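Local coordinates for protein flavohemoglobin (Malassezia yamatoensis, PDB 6O0A) that probably detoxifies nitric oxide to nitrate with oxygen at its heme, using FAD to relay electrons from NAD(P)H, at residues R222-E230 against T291-K299; A166-V177 against M189-T200. All blocks are in the same frame, centred on the assembly; numbering follows the deposited sequence.

Interaction 1 of 2, residues R222-E230 against T291-K299; sequences RQFTLLPSE and TPVLAFVEK. With FAD (flavin-adenine dinucleotide), chain B.
T225 and T291 meet at the O4/N5 side of the flavin of FAD, beside two flat groups that also hold the cofactor. The F224 ring has ribityl O2' over one face and flavin C2 at its edge, in plane. R222 presents its guanidinium edge to the pyrophosphate, NE bonding O2P (2.8 Å) and NH2 bonding O1A. T225 N donates to N5 (3.2 Å) and to O4, the second bond being straighter (N-H...O 151°), while T291 OG1 lies 2.9 Å from O4, its proton also within reach of I288 O. Between protein segments the contact is one of van der Waals touches, largely of carbon atoms, with no hydrogen bond. T225 CG2, anti to its own N, lies against P292 N at 3.6 Å. The L227 and T291 side chains meet at a slant, L227 CD2 lying 3.5 Å from T291 O. P228 and E298 lie alongside, pointing opposite ways, with P228 CG 3.5 Å from E298 CB. The end of strand 219-225 and the chain that follows it thus meet helix 290-302 of the NAD-binding part, as in ferredoxin reductase-like proteins; L227 also touches strand 234-239, while L294 and E298 pack on helix 324-332.

Interaction 2 of 2, residues A166-V177 against M189-T200; sequences ANNIVRAKFKLV and MVFEPADNTAMT
K175 and E192 form the antiparallel hydrogen-bonded pair of this hairpin: K175 N gives to E192 O at 2.7 Å, and E192 N returns a bond to K175 O. V177 N to V190 O and A194 N to K173 O extend the pairing, and the strand segments meet at 135°, a marked twist. Side chain to backbone, N167 ND2 approaches A198 O at 2.8 Å, almost in line with the carbonyl (175° at O) and in its own amide plane. Its chi1 of 58° tucks the amide between N and the carbonyl carbon, where OD1 also accepts from I169 N in an Asx turn. A166 N points straight at T200 OG1 (2.9 Å), an oxygen shared with Q165. D195 works twice: OD2 takes K173 N from above the carboxylate plane, and OD1 accepts from T197 N in a second Asx turn. One water donates to both K173 O and D195 OD1.

The two CH-pi contacts fall on the non-hydrogen-bonded pairs. P193 CA sits over one face of the F174 ring, 4.0 Å from its centroid, and L176 CD1 lies over one face of F191 at 4.0 Å from the centroid. Separately, from the loop, M199 SD stands at the F174 ring edge, 5.4 Å from the centroid, a Met-aromatic contact. Among aliphatic groups, M189 bends at chi3 and brings CE to L176 CD2 (3.7 Å), crossing it at about a right angle; T197 CG2 meets I169 CG1 tip to tip at 3.7 Å.

The chemistry implies a division of labour: backbone bonds define the register, with CH-pi and aliphatic contacts packing on it, and beyond A194 the N167, D195 and T200 side chains take up backbone groups of the opposite segment, including the strand residue K173.

Interaction 1 is the buried contact and interaction 2 the partly buried one, richer in exposed residues. Their centres lie about 17 Å apart and their nearest atoms about 5 Å, without touching, yet both draw on the same antiparallel sheet: interaction 2 pairs two of its inner strands, 171-181 and 186-193, while interaction 1 uses the end of one of its two outermost strands, 219-225, to meet a helix of the NAD-binding part. The chemistry follows from place. Seven hydrogen bonds join 166-177 and 189-200, four of them backbone to backbone; 222-230 and 291-299 share none, and R222, the Q223 and T225 backbones and probably T291 instead bond FAD.

Interaction 1 of 2, residues R222-E230 against T291-K299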
loop_
_atom_site.group_PDB
_atom_site.type_symbol
_atom_site.label_atom_id
_atom_site.label_comp_id
_atom_site.label_asym_id
_atom_site.label_seq_id
_atom_site.Cartn_x
_atom_site.Cartn_y
_atom_site.Cartn_z
ATOM N N ARG A 222 -5.778 1.226 9.538
ATOM C CA ARG A 222 -5.449 1.922 8.296
ATOM C C ARG A 222 -3.934 2.064 8.233
ATOM O O ARG A 222 -3.269 2.113 9.269
ATOM C CB ARG A 222 -6.099 3.310 8.220
ATOM C CG ARG A 222 -7.637 3.334 8.327
ATOM C CD ARG A 222 -8.280 2.638 7.136
ATOM N NE ARG A 222 -9.735 2.848 7.055
ATOM C CZ ARG A 222 -10.661 1.957 7.403
ATOM N NH1 ARG A 222 -10.317 0.765 7.883
ATOM N NH2 ARG A 222 -11.945 2.254 7.260
ATOM N N GLN A 223 -3.396 2.157 7.015
ATOM C CA GLN A 223 -1.953 2.294 6.803
ATOM C C GLN A 223 -1.545 3.747 6.600
ATOM O O GLN A 223 -2.242 4.507 5.920
ATOM C CB GLN A 223 -1.484 1.475 5.599
ATOM C CG GLN A 223 -1.648 -0.033 5.788
ATOM C CD GLN A 223 -3.083 -0.484 5.613
ATOM O OE1 GLN A 223 -3.729 -0.147 4.621
ATOM N NE2 GLN A 223 -3.585 -1.282 6.569
ATOM N N PHE A 224 -0.405 4.119 7.186
ATOM C CA PHE A 224 0.182 5.438 6.949
ATOM C C PHE A 224 1.691 5.324 6.821
ATOM O O PHE A 224 2.335 4.561 7.537
ATOM C CB PHE A 224 -0.196 6.428 8.057
ATOM C CG PHE A 224 -1.677 6.612 8.190
ATOM C CD1 PHE A 224 -2.371 7.428 7.317
ATOM C CD2 PHE A 224 -2.385 5.919 9.161
ATOM C CE1 PHE A 224 -3.746 7.571 7.419
ATOM C CE2 PHE A 224 -3.755 6.057 9.273
ATOM C CZ PHE A 224 -4.439 6.886 8.402
ATOM N N THR A 225 2.248 6.103 5.899
ATOM C CA THR A 225 3.684 6.117 5.653
ATOM C C THR A 225 4.445 6.741 6.820
ATOM O O THR A 225 4.074 7.801 7.335
ATOM C CB THR A 225 3.949 6.905 4.369
ATOM O OG1 THR A 225 3.232 6.288 3.294
ATOM C CG2 THR A 225 5.450 6.914 4.040
ATOM N N LEU A 226 5.529 6.083 7.228
ATOM C CA LEU A 226 6.367 6.605 8.297
ATOM C C LEU A 226 7.134 7.843 7.846
ATOM O O LEU A 226 7.662 7.899 6.732
ATOM C CB LEU A 226 7.348 5.537 8.764
ATOM C CG LEU A 226 6.630 4.428 9.530
ATOM C CD1 LEU A 226 7.628 3.314 9.872
ATOM C CD2 LEU A 226 6.003 5.018 10.797
ATOM N N LEU A 227 7.207 8.824 8.732
ATOM C CA LEU A 227 7.886 10.093 8.498
ATOM C C LEU A 227 9.118 10.253 9.387
ATOM O O LEU A 227 9.253 9.589 10.428
ATOM C CB LEU A 227 6.919 11.260 8.753
ATOM C CG LEU A 227 5.724 11.353 7.807
ATOM C CD1 LEU A 227 4.781 12.428 8.283
ATOM C CD2 LEU A 227 6.200 11.624 6.372
ATOM N N PRO A 228 10.038 11.149 9.019
ATOM C CA PRO A 228 11.261 11.326 9.817
ATOM C C PRO A 228 10.973 11.612 11.285
ATOM O O PRO A 228 10.152 12.470 11.628
ATOM C CB PRO A 228 11.953 12.513 9.137
ATOM C CG PRO A 228 11.486 12.455 7.737
ATOM C CD PRO A 228 10.075 11.931 7.768
ATOM N N SER A 229 11.656 10.882 12.163
ATOM C CA SER A 229 11.430 10.994 13.598
ATOM C C SER A 229 12.617 10.372 14.320
ATOM O O SER A 229 13.541 9.839 13.696
ATOM C CB SER A 229 10.125 10.299 13.997
ATOM O OG SER A 229 10.311 8.900 13.909
ATOM N N GLU A 230 12.593 10.447 15.649
ATOM C CA GLU A 230 13.550 9.688 16.438
ATOM C C GLU A 230 13.295 8.199 16.232
ATOM O O GLU A 230 12.203 7.789 15.836
ATOM C CB GLU A 230 13.418 10.031 17.917
ATOM C CG GLU A 230 13.596 11.491 18.218
ATOM C CD GLU A 230 14.965 11.781 18.774
ATOM O OE1 GLU A 230 15.150 11.632 20.000
ATOM O OE2 GLU A 230 15.859 12.137 17.982
ATOM N N THR A 291 4.154 12.068 1.629
ATOM C CA THR A 291 4.753 11.460 2.816
ATOM C C THR A 291 5.891 10.486 2.491
ATOM O O THR A 291 6.959 10.605 3.115
ATOM C CB THR A 291 3.668 10.839 3.711
ATOM O OG1 THR A 291 2.872 9.891 2.990
ATOM C CG2 THR A 291 2.748 11.936 4.287
ATOM N N PRO A 292 5.777 9.547 1.535
ATOM C CA PRO A 292 6.987 8.772 1.177
ATOM C C PRO A 292 8.101 9.628 0.587
ATOM O O PRO A 292 9.284 9.339 0.811
ATOM C CB PRO A 292 6.468 7.738 0.160
ATOM C CG PRO A 292 5.178 8.282 -0.335
ATOM C CD PRO A 292 4.588 9.075 0.793
ATOM N N VAL A 293 7.755 10.681 -0.150
ATOM C CA VAL A 293 8.775 11.558 -0.727
ATOM C C VAL A 293 9.633 12.176 0.376
ATOM O O VAL A 293 10.870 12.177 0.308
ATOM C CB VAL A 293 8.106 12.625 -1.612
ATOM C CG1 VAL A 293 9.121 13.675 -2.072
ATOM C CG2 VAL A 293 7.437 11.970 -2.835
ATOM N N LEU A 294 8.991 12.704 1.417
ATOM C CA LEU A 294 9.742 13.260 2.540
ATOM C C LEU A 294 10.598 12.196 3.236
ATOM O O LEU A 294 11.755 12.451 3.594
ATOM C CB LEU A 294 8.773 13.910 3.525
ATOM C CG LEU A 294 9.425 14.475 4.781
ATOM C CD1 LEU A 294 10.470 15.542 4.426
ATOM C CD2 LEU A 294 8.362 15.034 5.732
ATOM N N ALA A 295 10.059 10.989 3.426
ATOM C CA ALA A 295 10.879 9.910 3.975
ATOM C C ALA A 295 12.110 9.640 3.109
ATOM O O ALA A 295 13.225 9.492 3.626
ATOM C CB ALA A 295 10.034 8.636 4.132
ATOM N N PHE A 296 11.929 9.589 1.784
ATOM C CA PHE A 296 13.054 9.320 0.885
ATOM C C PHE A 296 14.077 10.440 0.940
ATOM O O PHE A 296 15.289 10.192 0.985
ATOM C CB PHE A 296 12.566 9.174 -0.559
ATOM C CG PHE A 296 11.724 7.959 -0.815
ATOM C CD1 PHE A 296 11.871 6.804 -0.051
ATOM C CD2 PHE A 296 10.787 7.969 -1.834
ATOM C CE1 PHE A 296 11.094 5.686 -0.307
ATOM C CE2 PHE A 296 10.001 6.852 -2.089
ATOM C CZ PHE A 296 10.160 5.711 -1.324
ATOM N N VAL A 297 13.601 11.683 0.924
ATOM C CA VAL A 297 14.510 12.818 0.872
ATOM C C VAL A 297 15.311 12.923 2.159
ATOM O O VAL A 297 16.515 13.177 2.129
ATOM C CB VAL A 297 13.730 14.107 0.567
ATOM C CG1 VAL A 297 14.656 15.312 0.694
ATOM C CG2 VAL A 297 13.173 14.038 -0.841
ATOM N N GLU A 298 14.662 12.709 3.308
ATOM C CA GLU A 298 15.385 12.744 4.574
ATOM C C GLU A 298 16.466 11.670 4.629
ATOM O O GLU A 298 17.571 11.916 5.128
ATOM C CB GLU A 298 14.413 12.577 5.746
ATOM C CG GLU A 298 15.044 12.903 7.112
ATOM C CD GLU A 298 15.705 11.710 7.791
ATOM O OE1 GLU A 298 15.294 10.558 7.545
ATOM O OE2 GLU A 298 16.645 11.929 8.583
ATOM N N LYS A 299 16.164 10.468 4.129
ATOM C CA LYS A 299 17.160 9.401 4.151
ATOM C C LYS A 299 18.313 9.710 3.200
ATOM O O LYS A 299 19.490 9.570 3.560
ATOM C CB LYS A 299 16.505 8.062 3.797
ATOM C CG LYS A 299 17.456 6.869 3.887
ATOM C CD LYS A 299 18.003 6.711 5.295
ATOM C CE LYS A 299 19.029 5.586 5.370
ATOM N NZ LYS A 299 18.500 4.299 4.828
HETATM P PA FAD B . -12.160 4.688 4.465
HETATM O O1A FAD B . -13.163 4.438 5.528
HETATM O O2A FAD B . -11.167 3.582 4.236
HETATM O O5B FAD B . -12.903 5.015 3.090
HETATM C C5B FAD B . -12.149 5.093 1.866
HETATM C C4B FAD B . -13.157 5.341 0.772
HETATM O O4B FAD B . -14.114 4.258 0.761
HETATM C C3B FAD B . -14.001 6.591 0.947
HETATM O O3B FAD B . -13.352 7.757 0.444
HETATM C C2B FAD B . -15.245 6.253 0.121
HETATM O O2B FAD B . -15.045 6.512 -1.265
HETATM C C1B FAD B . -15.383 4.741 0.350
HETATM N N9A FAD B . -16.368 4.390 1.369
HETATM C C8A FAD B . -16.244 4.567 2.720
HETATM N N7A FAD B . -17.311 4.227 3.403
HETATM C C5A FAD B . -18.201 3.802 2.429
HETATM C C6A FAD B . -19.540 3.378 2.495
HETATM N N6A FAD B . -20.233 3.283 3.636
HETATM N N1A FAD B . -20.160 3.071 1.333
HETATM C C2A FAD B . -19.473 3.174 0.190
HETATM N N3A FAD B . -18.209 3.571 0.004
HETATM C C4A FAD B . -17.628 3.881 1.169
HETATM N N1 FAD B . -3.158 8.352 4.045
HETATM C C2 FAD B . -2.657 9.507 4.577
HETATM O O2 FAD B . -3.391 10.459 4.879
HETATM N N3 FAD B . -1.285 9.623 4.786
HETATM C C4 FAD B . -0.340 8.651 4.512
HETATM O O4 FAD B . 0.850 8.846 4.760
HETATM C C4X FAD B . -0.882 7.435 3.953
HETATM N N5 FAD B . -0.054 6.465 3.664
HETATM C C5X FAD B . -0.580 5.295 3.127
HETATM C C6 FAD B . 0.290 4.255 2.798
HETATM C C7 FAD B . -0.187 3.058 2.270
HETATM C C7M FAD B . 0.784 1.968 1.888
HETATM C C8 FAD B . -1.570 2.887 2.084
HETATM C C8M FAD B . -2.128 1.595 1.552
HETATM C C9 FAD B . -2.438 3.926 2.400
HETATM C C9A FAD B . -1.958 5.131 2.906
HETATM N N10 FAD B . -2.817 6.204 3.228
HETATM C C10 FAD B . -2.308 7.373 3.752
HETATM C "C1'" FAD B . -4.277 6.063 3.098
HETATM C "C2'" FAD B . -4.924 5.522 4.368
HETATM O "O2'" FAD B . -4.445 4.202 4.622
HETATM C "C3'" FAD B . -6.454 5.511 4.281
HETATM O "O3'" FAD B . -6.851 4.815 3.100
HETATM C "C4'" FAD B . -7.072 6.908 4.261
HETATM O "O4'" FAD B . -6.548 7.655 5.361
HETATM C "C5'" FAD B . -8.587 6.880 4.304
HETATM O "O5'" FAD B . -9.002 6.214 5.519
HETATM P P FAD B . -10.505 6.440 6.008
HETATM O O1P FAD B . -10.832 7.836 6.410
HETATM O O2P FAD B . -10.741 5.457 7.120
HETATM O O3P FAD B . -11.405 6.057 4.750
#

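Interaction 2 of 2, residues A166-V177 against M189-T200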
loop_
_atom_site.group_PDB
_atom_site.type_symbol
_atom_site.label_atom_id
_atom_site.label_comp_id
_atom_site.label_asym_id
_atom_site.label_seq_id
_atom_site.Cartn_x
_atom_site.Cartn_y
_atom_site.Cartn_z
ATOM N N ALA A 166 11.907 -7.165 15.279
ATOM C CA ALA A 166 12.567 -7.062 16.573
ATOM C C ALA A 166 11.700 -7.561 17.718
ATOM O O ALA A 166 12.123 -7.488 18.875
ATOM C CB ALA A 166 12.969 -5.602 16.831
ATOM N N ASN A 167 10.501 -8.059 17.424
ATOM C CA ASN A 167 9.570 -8.497 18.449
ATOM C C ASN A 167 8.778 -9.669 17.888
ATOM O O ASN A 167 8.918 -10.030 16.717
ATOM C CB ASN A 167 8.641 -7.362 18.869
ATOM C CG ASN A 167 7.865 -6.805 17.700
ATOM O OD1 ASN A 167 7.103 -7.531 17.056
ATOM N ND2 ASN A 167 8.056 -5.516 17.409
ATOM N N ASN A 168 7.936 -10.263 18.738
ATOM C CA ASN A 168 7.154 -11.432 18.359
ATOM C C ASN A 168 5.655 -11.141 18.382
ATOM O O ASN A 168 4.849 -12.047 18.603
ATOM C CB ASN A 168 7.479 -12.610 19.276
ATOM C CG ASN A 168 7.079 -12.352 20.712
ATOM O OD1 ASN A 168 6.799 -11.217 21.101
ATOM N ND2 ASN A 168 7.037 -13.417 21.515
ATOM N N ILE A 169 5.263 -9.885 18.178
ATOM C CA ILE A 169 3.858 -9.508 18.183
ATOM C C ILE A 169 3.492 -9.006 16.792
ATOM O O ILE A 169 4.348 -8.877 15.919
ATOM C CB ILE A 169 3.533 -8.471 19.280
ATOM C CG1 ILE A 169 4.502 -7.285 19.282
ATOM C CG2 ILE A 169 3.589 -9.171 20.648
ATOM C CD1 ILE A 169 4.336 -6.259 18.147
ATOM N N VAL A 170 2.201 -8.740 16.581
ATOM C CA VAL A 170 1.768 -8.120 15.332
ATOM C C VAL A 170 1.368 -6.662 15.509
ATOM O O VAL A 170 1.360 -5.921 14.514
ATOM C CB VAL A 170 0.640 -8.911 14.636
ATOM C CG1 VAL A 170 1.162 -10.291 14.206
ATOM C CG2 VAL A 170 -0.573 -9.048 15.523
ATOM N N ARG A 171 1.039 -6.227 16.723
ATOM C CA ARG A 171 0.856 -4.812 17.005
ATOM C C ARG A 171 1.098 -4.584 18.491
ATOM O O ARG A 171 0.986 -5.507 19.308
ATOM C CB ARG A 171 -0.533 -4.320 16.584
ATOM C CG ARG A 171 -1.689 -5.159 17.090
ATOM C CD ARG A 171 -2.975 -4.674 16.441
ATOM N NE ARG A 171 -4.143 -5.459 16.815
ATOM C CZ ARG A 171 -4.612 -6.479 16.100
ATOM N NH1 ARG A 171 -5.688 -7.130 16.506
ATOM N NH2 ARG A 171 -4.002 -6.844 14.981
ATOM N N ALA A 172 1.456 -3.343 18.825
ATOM C CA ALA A 172 1.824 -2.994 20.191
ATOM C C ALA A 172 1.266 -1.617 20.521
ATOM O O ALA A 172 0.961 -0.824 19.632
ATOM C CB ALA A 172 3.347 -3.020 20.397
ATOM N N LYS A 173 1.156 -1.330 21.819
ATOM C CA LYS A 173 0.498 -0.106 22.266
ATOM C C LYS A 173 1.441 1.087 22.169
ATOM O O LYS A 173 2.596 1.008 22.602
ATOM C CB LYS A 173 0.007 -0.267 23.707
ATOM C CG LYS A 173 -1.127 0.676 24.085
ATOM C CD LYS A 173 -2.420 0.348 23.339
ATOM C CE LYS A 173 -3.171 -0.810 23.974
ATOM N NZ LYS A 173 -4.500 -1.015 23.326
ATOM N N PHE A 174 0.945 2.183 21.593
ATOM C CA PHE A 174 1.675 3.439 21.498
ATOM C C PHE A 174 0.851 4.569 22.096
ATOM O O PHE A 174 -0.384 4.519 22.115
ATOM C CB PHE A 174 2.026 3.787 20.037
ATOM C CG PHE A 174 3.233 3.056 19.515
ATOM C CD1 PHE A 174 3.179 1.693 19.262
ATOM C CD2 PHE A 174 4.421 3.733 19.279
ATOM C CE1 PHE A 174 4.291 1.006 18.787
ATOM C CE2 PHE A 174 5.547 3.055 18.802
ATOM C CZ PHE A 174 5.475 1.687 18.550
ATOM N N LYS A 175 1.546 5.596 22.567
ATOM C CA LYS A 175 0.919 6.791 23.105
ATOM C C LYS A 175 1.144 7.960 22.148
ATOM O O LYS A 175 2.242 8.138 21.605
ATOM C CB LYS A 175 1.483 7.109 24.496
ATOM C CG LYS A 175 1.024 8.435 25.097
ATOM C CD LYS A 175 2.076 8.977 26.060
ATOM C CE LYS A 175 1.564 9.052 27.480
ATOM N NZ LYS A 175 2.558 9.708 28.384
ATOM N N LEU A 176 0.102 8.752 21.939
ATOM C CA LEU A 176 0.218 9.953 21.117
ATOM C C LEU A 176 0.901 11.040 21.945
ATOM O O LEU A 176 0.357 11.493 22.960
ATOM C CB LEU A 176 -1.166 10.382 20.626
ATOM C CG LEU A 176 -1.185 11.677 19.809
ATOM C CD1 LEU A 176 -0.310 11.562 18.529
ATOM C CD2 LEU A 176 -2.619 12.070 19.435
ATOM N N VAL A 177 2.103 11.455 21.541
ATOM C CA VAL A 177 2.863 12.435 22.313
ATOM C C VAL A 177 2.882 13.818 21.675
ATOM O O VAL A 177 3.156 14.801 22.386
ATOM C CB VAL A 177 4.309 11.957 22.587
ATOM C CG1 VAL A 177 4.303 10.636 23.372
ATOM C CG2 VAL A 177 5.105 11.823 21.285
ATOM N N MET A 189 1.256 13.539 13.421
ATOM C CA MET A 189 1.114 12.858 14.710
ATOM C C MET A 189 2.377 12.078 15.041
ATOM O O MET A 189 2.890 11.340 14.196
ATOM C CB MET A 189 -0.092 11.914 14.663
ATOM C CG MET A 189 -1.356 12.662 14.243
ATOM S SD MET A 189 -2.797 11.566 14.146
ATOM C CE MET A 189 -3.053 11.223 15.881
ATOM N N VAL A 190 2.869 12.220 16.271
ATOM C CA VAL A 190 4.049 11.489 16.734
ATOM C C VAL A 190 3.647 10.575 17.885
ATOM O O VAL A 190 3.074 11.043 18.875
ATOM C CB VAL A 190 5.172 12.436 17.185
ATOM C CG1 VAL A 190 6.381 11.620 17.681
ATOM C CG2 VAL A 190 5.579 13.397 16.041
ATOM N N PHE A 191 3.984 9.283 17.766
ATOM C CA PHE A 191 3.671 8.264 18.760
ATOM C C PHE A 191 4.946 7.677 19.365
ATOM O O PHE A 191 5.975 7.556 18.689
ATOM C CB PHE A 191 2.860 7.108 18.145
ATOM C CG PHE A 191 1.486 7.494 17.650
ATOM C CD1 PHE A 191 1.308 8.001 16.369
ATOM C CD2 PHE A 191 0.378 7.316 18.454
ATOM C CE1 PHE A 191 0.039 8.338 15.908
ATOM C CE2 PHE A 191 -0.892 7.647 18.003
ATOM C CZ PHE A 191 -1.060 8.169 16.733
ATOM N N GLU A 192 4.875 7.273 20.628
ATOM C CA GLU A 192 5.964 6.554 21.272
ATOM C C GLU A 192 5.418 5.315 21.959
ATOM O O GLU A 192 4.231 5.260 22.297
ATOM C CB GLU A 192 6.697 7.445 22.289
ATOM C CG GLU A 192 7.534 8.511 21.587
ATOM C CD GLU A 192 8.211 9.462 22.554
ATOM O OE1 GLU A 192 8.107 9.239 23.775
ATOM O OE2 GLU A 192 8.840 10.431 22.083
ATOM N N PRO A 193 6.248 4.289 22.153
ATOM C CA PRO A 193 5.735 3.055 22.772
ATOM C C PRO A 193 5.138 3.321 24.143
ATOM O O PRO A 193 5.669 4.105 24.939
ATOM C CB PRO A 193 6.971 2.155 22.871
ATOM C CG PRO A 193 7.857 2.625 21.796
ATOM C CD PRO A 193 7.631 4.128 21.681
ATOM N N ALA A 194 4.025 2.643 24.412
ATOM C CA ALA A 194 3.367 2.654 25.708
ATOM C C ALA A 194 3.411 1.284 26.359
ATOM O O ALA A 194 2.738 1.062 27.371
ATOM C CB ALA A 194 1.915 3.129 25.573
ATOM N N ASP A 195 4.142 0.340 25.774
ATOM C CA ASP A 195 4.480 -0.889 26.464
ATOM C C ASP A 195 5.954 -1.163 26.175
ATOM O O ASP A 195 6.661 -0.310 25.632
ATOM C CB ASP A 195 3.495 -2.018 26.103
ATOM C CG ASP A 195 3.503 -2.400 24.635
ATOM O OD1 ASP A 195 4.578 -2.351 24.003
ATOM O OD2 ASP A 195 2.418 -2.776 24.114
ATOM N N ASN A 196 6.437 -2.344 26.546
ATOM C CA ASN A 196 7.868 -2.608 26.469
ATOM C C ASN A 196 8.274 -3.367 25.212
ATOM O O ASN A 196 9.400 -3.862 25.143
ATOM C CB ASN A 196 8.321 -3.343 27.725
ATOM C CG ASN A 196 8.204 -2.476 28.959
ATOM O OD1 ASN A 196 8.269 -1.240 28.869
ATOM N ND2 ASN A 196 8.027 -3.105 30.117
ATOM N N THR A 197 7.405 -3.437 24.209
ATOM C CA THR A 197 7.731 -4.140 22.970
ATOM C C THR A 197 8.823 -3.402 22.200
ATOM O O THR A 197 8.712 -2.199 21.959
ATOM C CB THR A 197 6.479 -4.273 22.095
ATOM O OG1 THR A 197 5.541 -5.157 22.726
ATOM C CG2 THR A 197 6.833 -4.818 20.727
ATOM N N ALA A 198 9.875 -4.124 21.809
ATOM C CA ALA A 198 10.952 -3.513 21.033
ATOM C C ALA A 198 10.458 -3.136 19.638
ATOM O O ALA A 198 9.688 -3.873 19.019
ATOM C CB ALA A 198 12.141 -4.473 20.932
ATOM N N MET A 199 10.910 -1.978 19.138
ATOM C CA MET A 199 10.523 -1.493 17.819
ATOM C C MET A 199 11.456 -2.045 16.746
ATOM O O MET A 199 12.683 -2.022 16.906
ATOM C CB MET A 199 10.548 0.038 17.770
ATOM C CG MET A 199 9.470 0.703 18.620
ATOM S SD MET A 199 9.730 2.483 18.721
ATOM C CE MET A 199 9.637 2.940 16.989
ATOM N N THR A 200 10.863 -2.535 15.658
ATOM C CA THR A 200 11.635 -2.845 14.460
ATOM C C THR A 200 12.017 -1.543 13.766
ATOM O O THR A 200 11.152 -0.676 13.587
ATOM C CB THR A 200 10.805 -3.704 13.505
ATOM O OG1 THR A 200 10.422 -4.911 14.171
ATOM C CG2 THR A 200 11.620 -4.066 12.277
HETATM O O HOH W 1 4.961 -0.362 22.102
#